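Lambda integrase (Enterobacteria phage lambda, PDB 1AE9) cuts and rejoins DNA as a site-specific tyrosine recombinase, integrating the phage genome into the host chromosome and, with excisionase, releasing it; this chain is its catalytic domain. Local coordinates at residues 33-38 with 62-67; 13-18 with 117-122; 39-44 with 104-109. All blocks are in the same frame, centred on the assembly; numbering follows the deposited sequence.

Contact 1. Residues 33-38 with 62-67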
loop_
_atom_site.group_PDB
_atom_site.type_symbol
_atom_site.label_atom_id
_atom_site.label_comp_id
_atom_site.label_asym_id
_atom_site.label_seq_id
_atom_site.Cartn_x
_atom_site.Cartn_y
_atom_site.Cartn_z
ATOM N N THR A 33 -21.502 -5.222 -9.462
ATOM C CA THR A 33 -20.617 -5.775 -10.495
ATOM C C THR A 33 -19.904 -7.040 -10.020
ATOM O O THR A 33 -19.399 -7.813 -10.835
ATOM C CB THR A 33 -19.523 -4.774 -10.983
ATOM O OG1 THR A 33 -18.549 -4.574 -9.949
ATOM C CG2 THR A 33 -20.128 -3.434 -11.389
ATOM N N GLY A 34 -19.834 -7.229 -8.702
ATOM C CA GLY A 34 -19.161 -8.391 -8.140
ATOM C C GLY A 34 -17.651 -8.449 -8.370
ATOM O O GLY A 34 -17.025 -9.489 -8.121
ATOM N N GLN A 35 -17.048 -7.339 -8.805
ATOM C CA GLN A 35 -15.611 -7.311 -9.081
ATOM C C GLN A 35 -14.723 -7.041 -7.865
ATOM O O GLN A 35 -15.131 -6.361 -6.918
ATOM C CB GLN A 35 -15.310 -6.311 -10.202
ATOM C CG GLN A 35 -16.021 -6.633 -11.529
ATOM C CD GLN A 35 -15.860 -8.093 -11.943
ATOM O OE1 GLN A 35 -14.743 -8.576 -12.171
ATOM N NE2 GLN A 35 -16.971 -8.811 -12.011
ATOM N N ARG A 36 -13.521 -7.614 -7.878
ATOM C CA ARG A 36 -12.563 -7.431 -6.791
ATOM C C ARG A 36 -12.254 -5.941 -6.686
ATOM O O ARG A 36 -12.278 -5.233 -7.698
ATOM C CB ARG A 36 -11.278 -8.197 -7.080
ATOM C CG ARG A 36 -11.441 -9.713 -7.147
ATOM C CD ARG A 36 -10.082 -10.371 -7.313
ATOM N NE ARG A 36 -10.146 -11.827 -7.432
ATOM C CZ ARG A 36 -10.476 -12.480 -8.543
ATOM N NH1 ARG A 36 -10.791 -11.820 -9.655
ATOM N NH2 ARG A 36 -10.455 -13.806 -8.555
ATOM N N VAL A 37 -11.925 -5.475 -5.480
ATOM C CA VAL A 37 -11.643 -4.061 -5.248
ATOM C C VAL A 37 -10.527 -3.505 -6.146
ATOM O O VAL A 37 -10.635 -2.370 -6.643
ATOM C CB VAL A 37 -11.393 -3.752 -3.734
ATOM C CG1 VAL A 37 -10.138 -4.454 -3.224
ATOM C CG2 VAL A 37 -11.330 -2.235 -3.500
ATOM N N GLY A 38 -9.507 -4.324 -6.416
ATOM C CA GLY A 38 -8.417 -3.897 -7.282
ATOM C C GLY A 38 -8.959 -3.522 -8.647
ATOM O O GLY A 38 -8.574 -2.505 -9.230
ATOM N N VAL A 62 -9.020 -12.779 -16.629
ATOM C CA VAL A 62 -10.351 -13.080 -17.162
ATOM C C VAL A 62 -10.964 -11.805 -17.729
ATOM O O VAL A 62 -10.982 -10.773 -17.063
ATOM C CB VAL A 62 -11.269 -13.678 -16.066
ATOM C CG1 VAL A 62 -12.709 -13.831 -16.565
ATOM C CG2 VAL A 62 -10.726 -15.016 -15.629
ATOM N N LYS A 63 -11.438 -11.876 -18.968
ATOM C CA LYS A 63 -12.040 -10.730 -19.649
ATOM C C LYS A 63 -13.556 -10.883 -19.800
ATOM O O LYS A 63 -14.024 -11.758 -20.533
ATOM C CB LYS A 63 -11.393 -10.546 -21.026
ATOM C CG LYS A 63 -9.998 -9.961 -20.971
ATOM C CD LYS A 63 -9.344 -9.902 -22.340
ATOM C CE LYS A 63 -8.981 -11.289 -22.823
ATOM N NZ LYS A 63 -8.131 -12.005 -21.830
ATOM N N ILE A 64 -14.317 -10.007 -19.148
ATOM C CA ILE A 64 -15.776 -10.071 -19.205
ATOM C C ILE A 64 -16.413 -8.745 -19.592
ATOM O O ILE A 64 -15.848 -7.678 -19.350
ATOM C CB ILE A 64 -16.376 -10.522 -17.846
ATOM C CG1 ILE A 64 -15.980 -9.548 -16.734
ATOM C CG2 ILE A 64 -15.889 -11.914 -17.484
ATOM C CD1 ILE A 64 -16.546 -9.917 -15.381
ATOM N N ALA A 65 -17.580 -8.818 -20.222
ATOM C CA ALA A 65 -18.319 -7.626 -20.621
ATOM C C ALA A 65 -19.578 -7.625 -19.755
ATOM O O ALA A 65 -20.441 -8.499 -19.903
ATOM C CB ALA A 65 -18.679 -7.694 -22.107
ATOM N N ILE A 66 -19.655 -6.677 -18.821
ATOM C CA ILE A 66 -20.781 -6.588 -17.891
ATOM C C ILE A 66 -21.876 -5.641 -18.377
ATOM O O ILE A 66 -21.621 -4.461 -18.624
ATOM C CB ILE A 66 -20.310 -6.128 -16.473
ATOM C CG1 ILE A 66 -19.102 -6.954 -16.010
ATOM C CG2 ILE A 66 -21.444 -6.299 -15.464
ATOM C CD1 ILE A 66 -18.504 -6.493 -14.682
ATOM N N PRO A 67 -23.111 -6.148 -18.532
ATOM C CA PRO A 67 -24.194 -5.275 -18.993
ATOM C C PRO A 67 -24.536 -4.269 -17.903
ATOM O O PRO A 67 -24.744 -4.653 -16.746
ATOM C CB PRO A 67 -25.335 -6.262 -19.265
ATOM C CG PRO A 67 -25.089 -7.361 -18.272
ATOM C CD PRO A 67 -23.586 -7.530 -18.325
#

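Contact 2. Residues 13-18 with 117-122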
loop_
_atom_site.group_PDB
_atom_site.type_symbol
_atom_site.label_atom_id
_atom_site.label_comp_id
_atom_site.label_asym_id
_atom_site.label_seq_id
_atom_site.Cartn_x
_atom_site.Cartn_y
_atom_site.Cartn_z
ATOM N N TYR A 13 -23.630 1.164 5.274
ATOM C CA TYR A 13 -23.972 2.187 4.287
ATOM C C TYR A 13 -24.459 3.437 5.019
ATOM O O TYR A 13 -24.061 4.552 4.682
ATOM C CB TYR A 13 -25.063 1.658 3.342
ATOM C CG TYR A 13 -25.347 2.533 2.138
ATOM C CD1 TYR A 13 -26.221 3.613 2.226
ATOM C CD2 TYR A 13 -24.741 2.276 0.910
ATOM C CE1 TYR A 13 -26.483 4.415 1.123
ATOM C CE2 TYR A 13 -24.996 3.073 -0.198
ATOM C CZ TYR A 13 -25.865 4.140 -0.084
ATOM O OH TYR A 13 -26.109 4.947 -1.176
ATOM N N GLN A 14 -25.320 3.242 6.021
ATOM C CA GLN A 14 -25.855 4.346 6.826
ATOM C C GLN A 14 -24.696 5.038 7.534
ATOM O O GLN A 14 -24.590 6.269 7.532
ATOM C CB GLN A 14 -26.847 3.806 7.874
ATOM C CG GLN A 14 -27.507 4.860 8.777
ATOM C CD GLN A 14 -26.573 5.442 9.844
ATOM O OE1 GLN A 14 -25.954 4.703 10.607
ATOM N NE2 GLN A 14 -26.470 6.767 9.896
ATOM N N ALA A 15 -23.843 4.227 8.159
ATOM C CA ALA A 15 -22.690 4.718 8.909
ATOM C C ALA A 15 -21.715 5.503 8.036
ATOM O O ALA A 15 -20.965 6.334 8.542
ATOM C CB ALA A 15 -21.982 3.557 9.591
ATOM N N ALA A 16 -21.743 5.249 6.728
ATOM C CA ALA A 16 -20.876 5.933 5.762
ATOM C C ALA A 16 -21.344 7.373 5.493
ATOM O O ALA A 16 -20.807 8.069 4.623
ATOM C CB ALA A 16 -20.815 5.137 4.454
ATOM N N GLU A 17 -22.358 7.810 6.235
ATOM C CA GLU A 17 -22.885 9.155 6.096
ATOM C C GLU A 17 -21.767 10.198 6.272
ATOM O O GLU A 17 -21.782 11.236 5.611
ATOM C CB GLU A 17 -24.003 9.383 7.121
ATOM C CG GLU A 17 -24.641 10.769 7.088
ATOM C CD GLU A 17 -25.484 11.039 5.843
ATOM O OE1 GLU A 17 -25.739 10.112 5.048
ATOM O OE2 GLU A 17 -25.916 12.193 5.663
ATOM N N SER A 18 -20.796 9.918 7.139
ATOM C CA SER A 18 -19.704 10.856 7.357
ATOM C C SER A 18 -18.406 10.473 6.649
ATOM O O SER A 18 -17.336 10.983 6.979
ATOM C CB SER A 18 -19.463 11.059 8.854
ATOM O OG SER A 18 -19.291 9.823 9.518
ATOM N N ARG A 117 -17.545 0.616 8.933
ATOM C CA ARG A 117 -17.964 -0.615 9.593
ATOM C C ARG A 117 -17.936 -0.428 11.106
ATOM O O ARG A 117 -18.887 -0.800 11.801
ATOM C CB ARG A 117 -17.044 -1.766 9.196
ATOM C CG ARG A 117 -17.497 -3.127 9.672
ATOM C CD ARG A 117 -16.396 -4.142 9.454
ATOM N NE ARG A 117 -15.256 -3.902 10.344
ATOM C CZ ARG A 117 -13.983 -4.123 10.023
ATOM N NH1 ARG A 117 -13.668 -4.578 8.818
ATOM N NH2 ARG A 117 -13.031 -3.968 10.938
ATOM N N LYS A 118 -16.843 0.132 11.622
ATOM C CA LYS A 118 -16.731 0.376 13.057
ATOM C C LYS A 118 -17.808 1.355 13.515
ATOM O O LYS A 118 -18.449 1.145 14.541
ATOM C CB LYS A 118 -15.353 0.942 13.412
ATOM C CG LYS A 118 -14.228 -0.053 13.314
ATOM C CD LYS A 118 -12.910 0.599 13.676
ATOM C CE LYS A 118 -11.780 -0.383 13.535
ATOM N NZ LYS A 118 -10.499 0.254 13.914
ATOM N N ALA A 119 -18.023 2.409 12.733
ATOM C CA ALA A 119 -19.021 3.423 13.056
ATOM C C ALA A 119 -20.435 2.866 13.194
ATOM O O ALA A 119 -21.225 3.400 13.969
ATOM C CB ALA A 119 -18.997 4.548 12.018
ATOM N N SER A 120 -20.758 1.819 12.432
ATOM C CA SER A 120 -22.087 1.194 12.485
ATOM C C SER A 120 -22.347 0.514 13.830
ATOM O O SER A 120 -23.494 0.371 14.250
ATOM C CB SER A 120 -22.257 0.158 11.371
ATOM O OG SER A 120 -21.542 -1.037 11.656
ATOM N N GLY A 121 -21.286 0.063 14.489
ATOM C CA GLY A 121 -21.453 -0.586 15.770
ATOM C C GLY A 121 -21.884 -2.036 15.688
ATOM O O GLY A 121 -22.293 -2.611 16.695
ATOM N N LEU A 122 -21.802 -2.636 14.506
ATOM C CA LEU A 122 -22.180 -4.036 14.344
ATOM C C LEU A 122 -21.194 -4.951 15.057
ATOM O O LEU A 122 -20.020 -4.613 15.201
ATOM C CB LEU A 122 -22.196 -4.423 12.864
ATOM C CG LEU A 122 -23.267 -3.841 11.944
ATOM C CD1 LEU A 122 -22.949 -4.234 10.516
ATOM C CD2 LEU A 122 -24.643 -4.343 12.343
#

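Contact 3. Residues 39-44 with 104-109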
loop_
_atom_site.group_PDB
_atom_site.type_symbol
_atom_site.label_atom_id
_atom_site.label_comp_id
_atom_site.label_asym_id
_atom_site.label_seq_id
_atom_site.Cartn_x
_atom_site.Cartn_y
_atom_site.Cartn_z
ATOM N N ASP A 39 -9.897 -4.313 -9.153
ATOM C CA ASP A 39 -10.484 -4.025 -10.454
ATOM C C ASP A 39 -11.462 -2.855 -10.421
ATOM O O ASP A 39 -11.555 -2.106 -11.392
ATOM C CB ASP A 39 -11.124 -5.277 -11.054
ATOM C CG ASP A 39 -10.108 -6.373 -11.314
ATOM O OD1 ASP A 39 -9.000 -6.054 -11.792
ATOM O OD2 ASP A 39 -10.401 -7.547 -11.015
ATOM N N LEU A 40 -12.172 -2.672 -9.310
ATOM C CA LEU A 40 -13.098 -1.545 -9.201
ATOM C C LEU A 40 -12.297 -0.250 -9.331
ATOM O O LEU A 40 -12.706 0.687 -10.025
ATOM C CB LEU A 40 -13.813 -1.540 -7.845
ATOM C CG LEU A 40 -14.851 -2.616 -7.529
ATOM C CD1 LEU A 40 -15.293 -2.447 -6.088
ATOM C CD2 LEU A 40 -16.039 -2.517 -8.468
ATOM N N CYS A 41 -11.153 -0.204 -8.651
ATOM C CA CYS A 41 -10.280 0.966 -8.672
ATOM C C CYS A 41 -9.647 1.243 -10.046
ATOM O O CYS A 41 -9.244 2.371 -10.327
ATOM C CB CYS A 41 -9.203 0.834 -7.590
ATOM S SG CYS A 41 -9.855 0.914 -5.896
ATOM N N GLU A 42 -9.603 0.227 -10.911
ATOM C CA GLU A 42 -9.028 0.361 -12.253
ATOM C C GLU A 42 -10.028 0.791 -13.344
ATOM O O GLU A 42 -9.633 1.376 -14.360
ATOM C CB GLU A 42 -8.347 -0.953 -12.662
ATOM C CG GLU A 42 -7.064 -1.271 -11.890
ATOM C CD GLU A 42 -5.990 -0.209 -12.085
ATOM O OE1 GLU A 42 -5.668 0.103 -13.256
ATOM O OE2 GLU A 42 -5.471 0.317 -11.072
ATOM N N MET A 43 -11.316 0.538 -13.115
ATOM C CA MET A 43 -12.377 0.875 -14.068
ATOM C C MET A 43 -12.371 2.329 -14.510
ATOM O O MET A 43 -12.286 3.234 -13.680
ATOM C CB MET A 43 -13.749 0.554 -13.466
ATOM C CG MET A 43 -13.941 -0.899 -13.100
ATOM S SD MET A 43 -15.521 -1.165 -12.316
ATOM C CE MET A 43 -15.528 -2.932 -12.231
ATOM N N LYS A 44 -12.507 2.544 -15.817
ATOM C CA LYS A 44 -12.534 3.887 -16.388
ATOM C C LYS A 44 -13.753 4.034 -17.282
ATOM O O LYS A 44 -14.319 3.041 -17.732
ATOM C CB LYS A 44 -11.274 4.162 -17.212
ATOM C CG LYS A 44 -9.974 4.102 -16.427
ATOM C CD LYS A 44 -8.796 4.603 -17.263
ATOM C CE LYS A 44 -8.817 4.016 -18.683
ATOM N NZ LYS A 44 -8.839 2.519 -18.729
ATOM N N LEU A 104 -8.335 5.920 -6.943
ATOM C CA LEU A 104 -8.208 5.423 -5.572
ATOM C C LEU A 104 -7.482 4.078 -5.593
ATOM O O LEU A 104 -7.429 3.410 -6.622
ATOM C CB LEU A 104 -9.596 5.252 -4.943
ATOM C CG LEU A 104 -10.397 6.533 -4.716
ATOM C CD1 LEU A 104 -11.836 6.200 -4.535
ATOM C CD2 LEU A 104 -9.870 7.269 -3.514
ATOM N N SER A 105 -6.851 3.720 -4.484
ATOM C CA SER A 105 -6.163 2.434 -4.395
ATOM C C SER A 105 -7.039 1.505 -3.555
ATOM O O SER A 105 -7.873 1.974 -2.769
ATOM C CB SER A 105 -4.805 2.587 -3.712
ATOM O OG SER A 105 -4.963 2.930 -2.344
ATOM N N SER A 106 -6.824 0.199 -3.691
ATOM C CA SER A 106 -7.579 -0.793 -2.928
ATOM C C SER A 106 -7.445 -0.568 -1.420
ATOM O O SER A 106 -8.415 -0.711 -0.668
ATOM C CB SER A 106 -7.071 -2.194 -3.263
ATOM O OG SER A 106 -7.137 -2.429 -4.652
ATOM N N GLY A 107 -6.237 -0.221 -0.987
ATOM C CA GLY A 107 -5.988 0.014 0.423
ATOM C C GLY A 107 -6.826 1.135 0.997
ATOM O O GLY A 107 -7.363 1.019 2.097
ATOM N N THR A 108 -6.936 2.226 0.253
ATOM C CA THR A 108 -7.715 3.368 0.694
ATOM C C THR A 108 -9.202 3.016 0.800
ATOM O O THR A 108 -9.858 3.348 1.788
ATOM C CB THR A 108 -7.500 4.553 -0.260
ATOM O OG1 THR A 108 -6.113 4.913 -0.246
ATOM C CG2 THR A 108 -8.332 5.748 0.153
ATOM N N VAL A 109 -9.723 2.327 -0.206
ATOM C CA VAL A 109 -11.129 1.940 -0.206
ATOM C C VAL A 109 -11.426 1.032 0.980
ATOM O O VAL A 109 -12.381 1.264 1.715
ATOM C CB VAL A 109 -11.515 1.237 -1.526
ATOM C CG1 VAL A 109 -12.951 0.742 -1.468
ATOM C CG2 VAL A 109 -11.343 2.196 -2.693
HETATM O O HOH W 1 -10.062 4.539 -8.646
HETATM O O HOH W 2 -5.262 2.121 -8.521
#

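Contact 1. Residues 33-38 with 62-67
Van der Waals contact joins the amide of Gln-35 to the methyl ends of Ile-64 and Ile-66. Both isoleucines present their CD1 methyls to one and the same face of the glutamine amide, arriving from the direction opposite to the glutamine chain. Ile-64 CD1 stands 3.6 Å from Gln-35 NE2 and 3.9 Å from Gln-35 OE1, so it covers both polar ends of the amide. Ile-66 CD1 lies 3.9 Å from Gln-35 NE2 and also meets Gln-35 CG at 4.0 Å, spanning the amide nitrogen and the chain below it; it reaches Thr-33 too, with 4.2 Å between Ile-66 CD1 and Thr-33 CB. Ile-64 and Ile-66 project from the same side of strand 63-67, and the intervening Ala-65 faces the other way. Ile-64 delivers its methyl by setting CG1 over its own main chain (chi1 60°).

In the fold, this strand lies between 52-56 and 173-176 in the mixed sheet of the tyrosine recombinase catalytic domain. The isoleucines thus pack the sheet against the turn between helices 21-33 and 37-42. That turn passes through Gly-34, with positive phi, to Arg-36, the N-cap of the second helix and a predicted catalytic residue.

Hydrogen bonds fix the amide's rotation. Gln-35 NE2 donates to Thr-33 O at 2.9 Å, with the acceptor close to the amide plane and an N-H...O angle of 159°, and it also bonds Leu-154 O. Gln-35 OE1 accepts from Gln-57 NE2, while Gln-57 OE1 holds NH1 of Arg-36. Gly-34 O receives NH1 of Arg-135, another predicted active-site residue.

Contact 2. Residues 13-18 with 117-122
Ala-15, in the last turn of helix 6-15, aims its methyl at the end of helix 106-120. The methyl meets backbone as much as side chain: Ala-15 CB is 3.5 Å from Ser-120 N and 3.7 Å from Ser-120 CA. Ala-119 answers from the other helix with its own CB pointed across, and the two methyls, Ala-15 CB and Ala-119 CB, lie alongside each other at 4.0 Å, their bonds roughly antiparallel. Ser-120 is turned differently. Its CB passes beside the alanine, with Ser-120 CB 3.8 Å from Ala-15 CB, while its hydroxyl serves its own chain.

With chi1 at 75° the hydroxyl folds back over its own helix, where Ser-120 OG donates to Arg-117 O at 2.7 Å and accepts from Leu-122 N at 3.3 Å. The second bond defines an ST turn, which follows the chain out of the helix through Gly-121 at positive phi. Leu-122 then packs on Glu-8, Lys-11 and Ile-12 of helix 6-15, extending the junction of the two helices within the tyrosine recombinase domain. Arg-117 and Lys-118 start away from Ala-15; both bond to a third subunit, Lys-118 NZ to the backbone O of Glu-56 and to Ser-58 OG there, and Arg-117 NH2 to its Ser-58 O.

With a methyl on one side and a methyl and a CH2 on the other, the backbones can approach until the CA atoms of Ala-15 and Ser-120 are 5.1 Å apart. Attraction across the junction is therefore van der Waals, and the Ser-120 hydroxyl makes its two bonds within its own segment.

Contact 3. Residues 39-44 with 104-109
The backbones come nearest at Cys-41 and Leu-104, whose CA atoms are 5.8 Å apart where helix 37-42 faces the extended residues that lead into helix 106-120. Cys-41 is the central side chain. Its chi1 of -67° swings the sulfur away from its own carbonyl and toward the first turn of the other helix. Cys-41 CB lies against Leu-104 O at 3.3 Å, while Cys-41 SG reaches Ser-105 C at 3.7 Å. On the helix itself, Val-109 offers one branch to the sulfur, with CG2 of Val-109 3.8 Å from SG of Cys-41.

Here helix 37-42 meets the start of helix 106-120 inside the tyrosine recombinase catalytic domain. Ser-105 occupies the N-cap of helix 106-120, and Ser-105 O accepts from Val-109 N in its first turn. Val-37, at the beginning of helix 37-42, lies against both Ser-106 and Val-109, so the same short helix touches its neighbour through Val-37 as well as through Cys-41.

Two waters supply the polar links. One donates to Cys-41 O at 2.9 Å and accepts from Leu-104 N at 2.8 Å, joining the two main chains through a single molecule. The other donates to both Glu-42 OE2, at 3.1 Å, and Leu-104 O, at 3.2 Å; NH and carbonyl of Leu-104 are thereby both tied by water to helix 37-42. The remaining carboxylate oxygen of Glu-42, OE1, forms a salt bridge with NE of Arg-115 of a fourth subunit.

In the fold
Contacts 1 and 3 share helix 37-42 and touch directly, their centres 12 Å apart: Gly-38 CA lies 3.3 Å from Ser-106 OG, and Gln-35 CG lies 3.8 Å from Met-43 CE. The helix thus meets the sheet side through the turn before it and helix 106-120 through its own residues. Contact 1 holds the predicted catalytic Arg-36, and its Gln-35 side chain is about 5 Å from that of Arg-135; in contact 3 the Ser-106 side chain is about 9 Å from that of His-132. Contact 2 uses the far end of helix 106-120, its centre about 21 Å from that of contact 3 and about 26 Å from that of contact 1, away from these sites.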